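Local structure of oxidoreductase NdmD (Pseudomonas putida, 6ICM) at residues V4-T9 against K82-L87; C44-V49 against I71-S76; E54-Y59 against V75-S80. The protein oxidises NADH and passes the electrons to the N-demethylases NdmA and NdmB in caffeine degradation, this chain being its C-terminal ferredoxin-type [2Fe-2S] domain. All blocks are in the same frame, centred on the assembly; numbering follows the deposited sequence.

Contact 1: residues V4-T9 against K82-L87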
loop_
_atom_site.group_PDB
_atom_site.type_symbol
_atom_site.label_atom_id
_atom_site.label_comp_id
_atom_site.label_asym_id
_atom_site.label_seq_id
_atom_site.Cartn_x
_atom_site.Cartn_y
_atom_site.Cartn_z
ATOM N N VAL D 4 64.831 -28.150 8.976
ATOM C CA VAL D 4 64.156 -29.373 9.430
ATOM C C VAL D 4 63.072 -28.945 10.424
ATOM O O VAL D 4 63.013 -27.791 10.826
ATOM C CB VAL D 4 65.159 -30.384 10.098
ATOM C CG1 VAL D 4 64.548 -31.765 10.326
ATOM C CG2 VAL D 4 66.451 -30.526 9.308
ATOM N N GLU D 5 62.246 -29.900 10.869
ATOM C CA GLU D 5 61.351 -29.572 11.977
ATOM C C GLU D 5 60.664 -30.794 12.583
ATOM O O GLU D 5 60.378 -31.777 11.887
ATOM C CB GLU D 5 60.287 -28.616 11.519
ATOM C CG GLU D 5 59.307 -29.271 10.719
ATOM C CD GLU D 5 58.769 -28.268 9.724
ATOM O OE1 GLU D 5 59.156 -27.077 9.840
ATOM O OE2 GLU D 5 57.999 -28.661 8.790
ATOM N N LEU D 6 60.274 -30.641 13.859
ATOM C CA LEU D 6 59.850 -31.696 14.782
ATOM C C LEU D 6 58.414 -31.401 15.220
ATOM O O LEU D 6 57.827 -30.403 14.806
ATOM C CB LEU D 6 60.843 -31.756 15.982
ATOM C CG LEU D 6 61.371 -32.894 16.891
ATOM C CD1 LEU D 6 62.618 -32.391 17.626
ATOM C CD2 LEU D 6 60.368 -33.453 17.921
ATOM N N LYS D 7 57.838 -32.268 16.069
ATOM C CA LYS D 7 56.496 -32.055 16.627
ATOM C C LYS D 7 56.358 -32.711 18.006
ATOM O O LYS D 7 57.243 -33.433 18.473
ATOM C CB LYS D 7 55.397 -32.625 15.715
ATOM C CG LYS D 7 55.527 -32.388 14.235
ATOM C CD LYS D 7 54.717 -31.242 13.813
ATOM C CE LYS D 7 54.132 -31.553 12.474
ATOM N NZ LYS D 7 53.405 -32.862 12.529
ATOM N N LYS D 8 55.212 -32.466 18.661
ATOM C CA LYS D 8 54.711 -33.329 19.736
ATOM C C LYS D 8 54.179 -34.669 19.230
ATOM O O LYS D 8 53.703 -35.477 20.038
ATOM C CB LYS D 8 53.563 -32.665 20.476
ATOM C CG LYS D 8 52.208 -32.931 19.793
ATOM C CD LYS D 8 51.012 -32.569 20.659
ATOM C CE LYS D 8 50.743 -31.076 20.741
ATOM N NZ LYS D 8 49.442 -30.870 21.442
ATOM N N THR D 9 54.163 -34.895 17.918
ATOM C CA THR D 9 53.854 -36.190 17.324
ATOM C C THR D 9 55.108 -36.845 16.767
ATOM O O THR D 9 55.035 -37.948 16.220
ATOM C CB THR D 9 52.799 -36.031 16.219
ATOM O OG1 THR D 9 52.210 -37.298 15.934
ATOM C CG2 THR D 9 53.415 -35.479 14.944
ATOM N N LYS D 82 66.652 -25.731 12.656
ATOM C CA LYS D 82 65.522 -26.535 13.089
ATOM C C LYS D 82 64.459 -25.620 13.687
ATOM O O LYS D 82 64.761 -24.523 14.167
ATOM C CB LYS D 82 65.942 -27.592 14.126
ATOM C CG LYS D 82 65.055 -28.826 14.141
ATOM C CD LYS D 82 65.324 -29.719 15.347
ATOM C CE LYS D 82 64.687 -31.098 15.174
ATOM N NZ LYS D 82 65.461 -31.954 14.217
ATOM N N ILE D 83 63.210 -26.081 13.644
ATOM C CA ILE D 83 62.070 -25.391 14.253
ATOM C C ILE D 83 61.090 -26.454 14.730
ATOM O O ILE D 83 60.801 -27.400 14.000
ATOM C CB ILE D 83 61.386 -24.412 13.263
ATOM C CG1 ILE D 83 60.046 -23.900 13.822
ATOM C CG2 ILE D 83 61.205 -25.047 11.876
ATOM C CD1 ILE D 83 59.272 -23.003 12.879
ATOM N N VAL D 84 60.576 -26.332 15.948
ATOM C CA VAL D 84 59.640 -27.341 16.449
ATOM C C VAL D 84 58.273 -26.705 16.649
ATOM O O VAL D 84 58.132 -25.743 17.418
ATOM C CB VAL D 84 60.137 -27.995 17.744
ATOM C CG1 VAL D 84 59.211 -29.136 18.126
ATOM C CG2 VAL D 84 61.531 -28.505 17.550
ATOM N N LEU D 85 57.276 -27.246 15.959
ATOM C CA LEU D 85 55.896 -26.803 16.083
ATOM C C LEU D 85 55.146 -27.735 17.015
ATOM O O LEU D 85 55.276 -28.956 16.913
ATOM C CB LEU D 85 55.192 -26.760 14.728
ATOM C CG LEU D 85 55.984 -26.240 13.536
ATOM C CD1 LEU D 85 55.085 -26.331 12.329
ATOM C CD2 LEU D 85 56.453 -24.826 13.762
ATOM N N ASP D 86 54.348 -27.152 17.901
ATOM C CA ASP D 86 53.682 -27.882 18.972
ATOM C C ASP D 86 52.357 -28.443 18.435
ATOM O O ASP D 86 51.253 -27.988 18.761
ATOM C CB ASP D 86 53.518 -26.961 20.175
ATOM C CG ASP D 86 52.834 -27.625 21.352
ATOM O OD1 ASP D 86 52.787 -28.877 21.410
ATOM O OD2 ASP D 86 52.334 -26.873 22.223
ATOM N N LEU D 87 52.497 -29.464 17.579
ATOM C CA LEU D 87 51.351 -30.088 16.904
ATOM C C LEU D 87 51.432 -31.616 16.808
ATOM O O LEU D 87 52.517 -32.185 16.694
ATOM C CB LEU D 87 51.184 -29.501 15.491
ATOM C CG LEU D 87 50.504 -28.129 15.373
ATOM C CD1 LEU D 87 50.743 -27.562 14.009
ATOM C CD2 LEU D 87 49.003 -28.199 15.650
#
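Leu6 and Val84 are partners, side by side on one face, in a parallel pairing of strand 4-6 with the weakly bonded strand 82-85, the short segments running 28° apart. The backbone ladder is thin. Leu6 N donates to Ile83 O (3.3 Å), although the carbonyl is not placed with certainty, and Leu6 O receives a weak bond from Leu85 N. Ile83 N to Val4 O is weak as well. Further along, the CA-H of Lys7 points at Leu85 O, with Lys7 CA 3.3 Å from that oxygen, and a weak bond from Thr9 N to Leu87 O closes the C-terminal end.

Packing supplements the ladder. Val84 lies alongside Leu6, CG2 3.7 Å from Leu6 CB, a branched chain suited to an extended strand. On the same face Lys82, extended up to CE with its CG anti to the backbone N (chi1 -153°), sends CE over the leucine, 3.5 Å from Leu6 CD1. Glu5 and Ile83 share the other face, with Glu5 OE1 3.5 Å from Ile83 CG2.

Charge contributes little: Lys8 NZ is 3.9 Å from Asp86 OD1, a long salt bridge made by an exposed lysine. Asp86 centres an inverse gamma turn just after the strand.

Strand 3-6 is the middle of a mixed sheet, between 13-15 and 82-85. Helix 21-27 meets Glu5 through Leu21 and Cys25; Leu85 leans on Val48 of strand 46-48, and Ile83 on Leu53 of strand 50-54.

Contact 2: residues C44-V49 against I71-S76. With FES (Fe2/s2 (inorganic) cluster), chain K.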
loop_
_atom_site.group_PDB
_atom_site.type_symbol
_atom_site.label_atom_id
_atom_site.label_comp_id
_atom_site.label_asym_id
_atom_site.label_seq_id
_atom_site.Cartn_x
_atom_site.Cartn_y
_atom_site.Cartn_z
ATOM N N CYS D 44 45.931 -20.052 9.437
ATOM C CA CYS D 44 47.067 -20.956 9.543
ATOM C C CYS D 44 47.927 -20.684 10.750
ATOM O O CYS D 44 49.041 -21.198 10.749
ATOM C CB CYS D 44 47.926 -20.862 8.285
ATOM S SG CYS D 44 48.998 -19.414 8.248
ATOM N N ILE D 45 47.548 -19.909 11.769
ATOM C CA ILE D 45 48.472 -19.671 12.862
ATOM C C ILE D 45 48.732 -20.991 13.558
ATOM O O ILE D 45 47.815 -21.797 13.763
ATOM C CB ILE D 45 47.938 -18.602 13.822
ATOM C CG1 ILE D 45 49.064 -18.118 14.718
ATOM C CG2 ILE D 45 46.845 -19.142 14.701
ATOM C CD1 ILE D 45 48.598 -17.149 15.765
ATOM N N THR D 46 49.997 -21.273 13.811
ATOM C CA THR D 46 50.405 -22.496 14.477
ATOM C C THR D 46 51.434 -22.123 15.532
ATOM O O THR D 46 52.074 -21.065 15.447
ATOM C CB THR D 46 50.978 -23.542 13.498
ATOM O OG1 THR D 46 52.377 -23.344 13.330
ATOM C CG2 THR D 46 50.357 -23.410 12.153
ATOM N N PRO D 47 51.578 -22.943 16.563
ATOM C CA PRO D 47 52.409 -22.546 17.698
ATOM C C PRO D 47 53.804 -23.133 17.623
ATOM O O PRO D 47 54.001 -24.206 17.056
ATOM C CB PRO D 47 51.617 -23.090 18.884
ATOM C CG PRO D 47 51.028 -24.314 18.357
ATOM C CD PRO D 47 50.731 -24.092 16.900
ATOM N N VAL D 48 54.772 -22.432 18.198
ATOM C CA VAL D 48 56.176 -22.796 18.106
ATOM C C VAL D 48 56.692 -23.092 19.509
ATOM O O VAL D 48 56.373 -22.366 20.464
ATOM C CB VAL D 48 56.976 -21.666 17.444
ATOM C CG1 VAL D 48 58.458 -21.960 17.485
ATOM C CG2 VAL D 48 56.460 -21.444 16.026
ATOM N N VAL D 49 57.463 -24.173 19.634
ATOM C CA VAL D 49 58.206 -24.461 20.864
ATOM C C VAL D 49 59.613 -23.882 20.809
ATOM O O VAL D 49 60.030 -23.146 21.708
ATOM C CB VAL D 49 58.241 -25.978 21.139
ATOM C CG1 VAL D 49 58.732 -26.212 22.535
ATOM C CG2 VAL D 49 56.862 -26.570 20.962
ATOM N N ILE D 71 53.798 -18.567 14.523
ATOM C CA ILE D 71 54.301 -18.388 13.165
ATOM C C ILE D 71 53.144 -18.619 12.208
ATOM O O ILE D 71 52.259 -19.440 12.465
ATOM C CB ILE D 71 55.491 -19.336 12.845
ATOM C CG1 ILE D 71 56.127 -18.941 11.512
ATOM C CG2 ILE D 71 55.043 -20.801 12.775
ATOM C CD1 ILE D 71 57.335 -19.715 11.139
ATOM N N MET D 72 53.146 -17.879 11.099
ATOM C CA MET D 72 52.184 -18.046 10.022
ATOM C C MET D 72 52.898 -18.758 8.878
ATOM O O MET D 72 53.665 -18.122 8.132
ATOM C CB MET D 72 51.639 -16.687 9.573
ATOM C CG MET D 72 51.357 -15.723 10.726
ATOM S SD MET D 72 50.078 -16.285 11.889
ATOM C CE MET D 72 48.799 -16.700 10.702
ATOM N N PRO D 73 52.721 -20.071 8.717
ATOM C CA PRO D 73 53.549 -20.816 7.755
ATOM C C PRO D 73 53.306 -20.465 6.307
ATOM O O PRO D 73 54.152 -20.795 5.465
ATOM C CB PRO D 73 53.184 -22.278 8.031
ATOM C CG PRO D 73 51.936 -22.227 8.839
ATOM C CD PRO D 73 51.993 -20.966 9.623
ATOM N N CYS D 74 52.194 -19.814 5.980
ATOM C CA CYS D 74 51.923 -19.520 4.583
ATOM C C CYS D 74 52.930 -18.545 3.995
ATOM O O CYS D 74 53.118 -18.547 2.771
ATOM C CB CYS D 74 50.513 -18.957 4.428
ATOM S SG CYS D 74 50.263 -17.387 5.287
ATOM N N VAL D 75 53.572 -17.710 4.828
ATOM C CA VAL D 75 54.427 -16.646 4.309
ATOM C C VAL D 75 55.701 -16.504 5.126
ATOM O O VAL D 75 56.667 -15.889 4.666
ATOM C CB VAL D 75 53.682 -15.294 4.243
ATOM C CG1 VAL D 75 52.419 -15.387 3.396
ATOM C CG2 VAL D 75 53.367 -14.749 5.636
ATOM N N SER D 76 55.722 -17.052 6.336
ATOM C CA SER D 76 56.881 -16.918 7.208
ATOM C C SER D 76 57.787 -18.147 7.109
ATOM O O SER D 76 57.394 -19.197 6.593
ATOM C CB SER D 76 56.437 -16.695 8.651
ATOM O OG SER D 76 55.723 -15.477 8.778
HETATM FE FE1 FES K . 45.693 -16.856 6.180
HETATM FE FE2 FES K . 48.512 -17.908 6.581
HETATM S S1 FES K . 46.699 -18.729 5.669
HETATM S S2 FES K . 47.494 -16.013 7.077
#
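Cys44 and Cys74 bring the two segments together at the [2Fe-2S] cluster, both holding the same iron: Cys44 SG is 2.3 Å and Cys74 SG 2.2 Å from FE2. Met72 packs against Cys44. Its chain curls back on itself (chi2 -63°, chi3 -50°) and so puts the methyl CE 3.7 Å from Cys44 SG, beside the bridging sulfide S2 of the cluster. Pro73 covers Cys44 from another direction, its CD 3.6 Å from Cys44 SG, a rigid ring that offers the thiolate only carbon.

The spacing of Cys36, Cys41 and Cys44, with Cys74 far along the chain, is that of plant-type ferredoxins, and the fourth ligand is tied to the third by a short antiparallel hydrogen-bonded pair. Thr46 N donates to Ile71 O (3.2 Å, 166° at the hydrogen), and Ile71 N returns a bond to Thr46 O. Both branches of the threonine are used: OG1 lies 3.7 Å from Ile71 CG2, while CG2 touches Pro73 CG at 3.9 Å. With a glycine in its place the two backbone bonds could persist, but Pro73 and the Ile71 branch would probably lose this packing and a gap would open beside them. Val48 CG2 crosses onto Ile71 CG2, and Ile45 CG1 rests 3.5 Å from Met72 SD.

Contact 3: residues E54-Y59 against V75-S80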
loop_
_atom_site.group_PDB
_atom_site.type_symbol
_atom_site.label_atom_id
_atom_site.label_comp_id
_atom_site.label_asym_id
_atom_site.label_seq_id
_atom_site.Cartn_x
_atom_site.Cartn_y
_atom_site.Cartn_z
ATOM N N GLU D 54 61.430 -15.761 11.211
ATOM C CA GLU D 54 61.208 -14.551 10.420
ATOM C C GLU D 54 59.767 -14.456 10.044
ATOM O O GLU D 54 59.242 -15.421 9.498
ATOM C CB GLU D 54 62.007 -14.605 9.138
ATOM C CG GLU D 54 62.251 -13.393 8.268
ATOM C CD GLU D 54 62.965 -13.834 6.971
ATOM O OE1 GLU D 54 63.937 -14.612 7.094
ATOM O OE2 GLU D 54 62.606 -13.367 5.846
ATOM N N HIS D 55 59.131 -13.343 10.390
ATOM C CA HIS D 55 57.732 -13.172 10.069
ATOM C C HIS D 55 57.599 -12.270 8.861
ATOM O O HIS D 55 58.395 -11.357 8.687
ATOM C CB HIS D 55 56.975 -12.634 11.277
ATOM C CG HIS D 55 57.323 -13.377 12.520
ATOM N ND1 HIS D 55 56.837 -14.639 12.771
ATOM C CD2 HIS D 55 58.107 -13.051 13.578
ATOM C CE1 HIS D 55 57.325 -15.068 13.924
ATOM N NE2 HIS D 55 58.090 -14.119 14.438
ATOM N N HIS D 56 56.657 -12.617 7.967
ATOM C CA HIS D 56 56.270 -11.836 6.800
ATOM C C HIS D 56 54.770 -11.650 6.764
ATOM O O HIS D 56 54.238 -11.323 5.711
ATOM C CB HIS D 56 56.704 -12.508 5.504
ATOM C CG HIS D 56 58.172 -12.760 5.421
ATOM N ND1 HIS D 56 58.683 -13.943 4.938
ATOM C CD2 HIS D 56 59.242 -11.997 5.752
ATOM C CE1 HIS D 56 60.000 -13.909 4.988
ATOM N NE2 HIS D 56 60.366 -12.738 5.475
ATOM N N ASP D 57 54.082 -11.856 7.881
ATOM C CA ASP D 57 52.636 -11.761 7.893
ATOM C C ASP D 57 52.208 -10.354 8.279
ATOM O O ASP D 57 53.017 -9.503 8.664
ATOM C CB ASP D 57 52.049 -12.763 8.877
ATOM C CG ASP D 57 52.489 -12.483 10.291
ATOM O OD1 ASP D 57 53.671 -12.768 10.590
ATOM O OD2 ASP D 57 51.673 -11.960 11.092
ATOM N N THR D 58 50.906 -10.128 8.178
ATOM C CA THR D 58 50.253 -8.921 8.641
ATOM C C THR D 58 49.096 -9.286 9.558
ATOM O O THR D 58 48.035 -8.650 9.556
ATOM C CB THR D 58 49.798 -8.058 7.459
ATOM O OG1 THR D 58 48.970 -8.819 6.563
ATOM C CG2 THR D 58 51.018 -7.497 6.694
ATOM N N TYR D 59 49.291 -10.330 10.352
ATOM C CA TYR D 59 48.322 -10.754 11.352
ATOM C C TYR D 59 48.867 -10.693 12.767
ATOM O O TYR D 59 48.145 -10.317 13.692
ATOM C CB TYR D 59 47.849 -12.182 11.052
ATOM C CG TYR D 59 46.892 -12.732 12.082
ATOM C CD1 TYR D 59 45.549 -12.373 12.083
ATOM C CD2 TYR D 59 47.329 -13.611 13.056
ATOM C CE1 TYR D 59 44.666 -12.874 13.043
ATOM C CE2 TYR D 59 46.465 -14.108 14.010
ATOM C CZ TYR D 59 45.135 -13.738 14.007
ATOM O OH TYR D 59 44.286 -14.265 14.972
ATOM N N VAL D 75 53.572 -17.710 4.828
ATOM C CA VAL D 75 54.427 -16.646 4.309
ATOM C C VAL D 75 55.701 -16.504 5.126
ATOM O O VAL D 75 56.667 -15.889 4.666
ATOM C CB VAL D 75 53.682 -15.294 4.243
ATOM C CG1 VAL D 75 52.419 -15.387 3.396
ATOM C CG2 VAL D 75 53.367 -14.749 5.636
ATOM N N SER D 76 55.722 -17.052 6.336
ATOM C CA SER D 76 56.881 -16.918 7.208
ATOM C C SER D 76 57.787 -18.147 7.109
ATOM O O SER D 76 57.394 -19.197 6.593
ATOM C CB SER D 76 56.437 -16.695 8.651
ATOM O OG SER D 76 55.723 -15.477 8.778
ATOM N N ARG D 77 59.019 -18.002 7.602
ATOM C CA ARG D 77 60.035 -19.041 7.466
ATOM C C ARG D 77 60.900 -19.082 8.731
ATOM O O ARG D 77 60.737 -18.274 9.654
ATOM C CB ARG D 77 60.866 -18.826 6.176
ATOM C CG ARG D 77 62.277 -18.214 6.337
ATOM C CD ARG D 77 63.157 -18.471 5.089
ATOM N NE ARG D 77 62.786 -17.566 3.991
ATOM C CZ ARG D 77 63.281 -16.339 3.791
ATOM N NH1 ARG D 77 64.238 -15.859 4.577
ATOM N NH2 ARG D 77 62.843 -15.599 2.767
ATOM N N CYS D 78 61.819 -20.055 8.780
ATOM C CA CYS D 78 62.759 -20.235 9.886
ATOM C C CYS D 78 64.197 -20.058 9.392
ATOM O O CYS D 78 64.630 -20.801 8.507
ATOM C CB CYS D 78 62.580 -21.627 10.495
ATOM S SG CYS D 78 63.674 -21.994 11.878
ATOM N N LYS D 79 64.943 -19.087 9.979
ATOM C CA LYS D 79 66.365 -18.826 9.670
ATOM C C LYS D 79 67.283 -19.685 10.465
ATOM O O LYS D 79 68.434 -19.882 10.075
ATOM C CB LYS D 79 66.836 -17.405 10.012
ATOM C CG LYS D 79 66.462 -16.353 9.032
ATOM C CD LYS D 79 65.893 -15.266 9.788
ATOM C CE LYS D 79 64.575 -15.940 10.096
ATOM N NZ LYS D 79 63.850 -16.310 9.023
ATOM N N SER D 80 66.812 -20.135 11.602
ATOM C CA SER D 80 67.513 -21.181 12.291
ATOM C C SER D 80 67.515 -22.398 11.373
ATOM O O SER D 80 67.041 -22.343 10.227
ATOM C CB SER D 80 66.850 -21.452 13.640
ATOM O OG SER D 80 67.206 -22.727 14.117
#
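Glu54 and Arg77 pair through both backbone groups. Glu54 N gives a bond to Arg77 O (3.0 Å, 171° at the hydrogen), and Arg77 N answers to Glu54 O. Their side chains run alongside, and Arg77 NH1 reaches Glu54 OE1 at 2.8 Å with the carboxylate and guanidinium planes 85° apart, so one nitrogen rather than a flat two-toothed grip makes the salt bridge. Lys79 joins the network at the same oxygen, though the position of its NZ is doubtful. A long acidic chain suits this place between two bases.

His56 supplies two donors. Its ND1 points in the ring plane at Val75 O (2.8 Å), satisfying a carbonyl next to the cluster ligand Cys74, and its backbone N is accepted by Ser76 OG at 3.1 Å. Asp57 OD2 takes Tyr59 N (3.0 Å) in an Asx turn and also Leu60 N. Tyr59 O is bonded by side chains of another protein chain, and Thr58 OG1 is hydrogen-bonded to Gly39 O of the cluster-binding loop.

The paired strands 50-54 and 77-78 form a small antiparallel sheet within the beta-grasp fold of ferredoxin-type domains.

Overall arrangement
Contacts 2 and 3 are both nested inside the chain loop closed by contact 1, which joins the two ends of the domain. Contact 2 sits nearest the middle and alone holds cluster ligands. Its centre is 8 Å from that of contact 3, with which it shares Val75 and Ser76; Met72 packs on Asp57 and Tyr59 there, and the side chain of Val75 is about 6 Å from the cluster. Contact 1, 11 Å from contact 2 between centres, is tied to it by probable backbone hydrogen bonds from Val49 N to Val84 O and from Asp86 N to Pro47 O. Contacts 1 and 3, on opposite sides of the chain's centre, meet where Ile83 packs on Cys78.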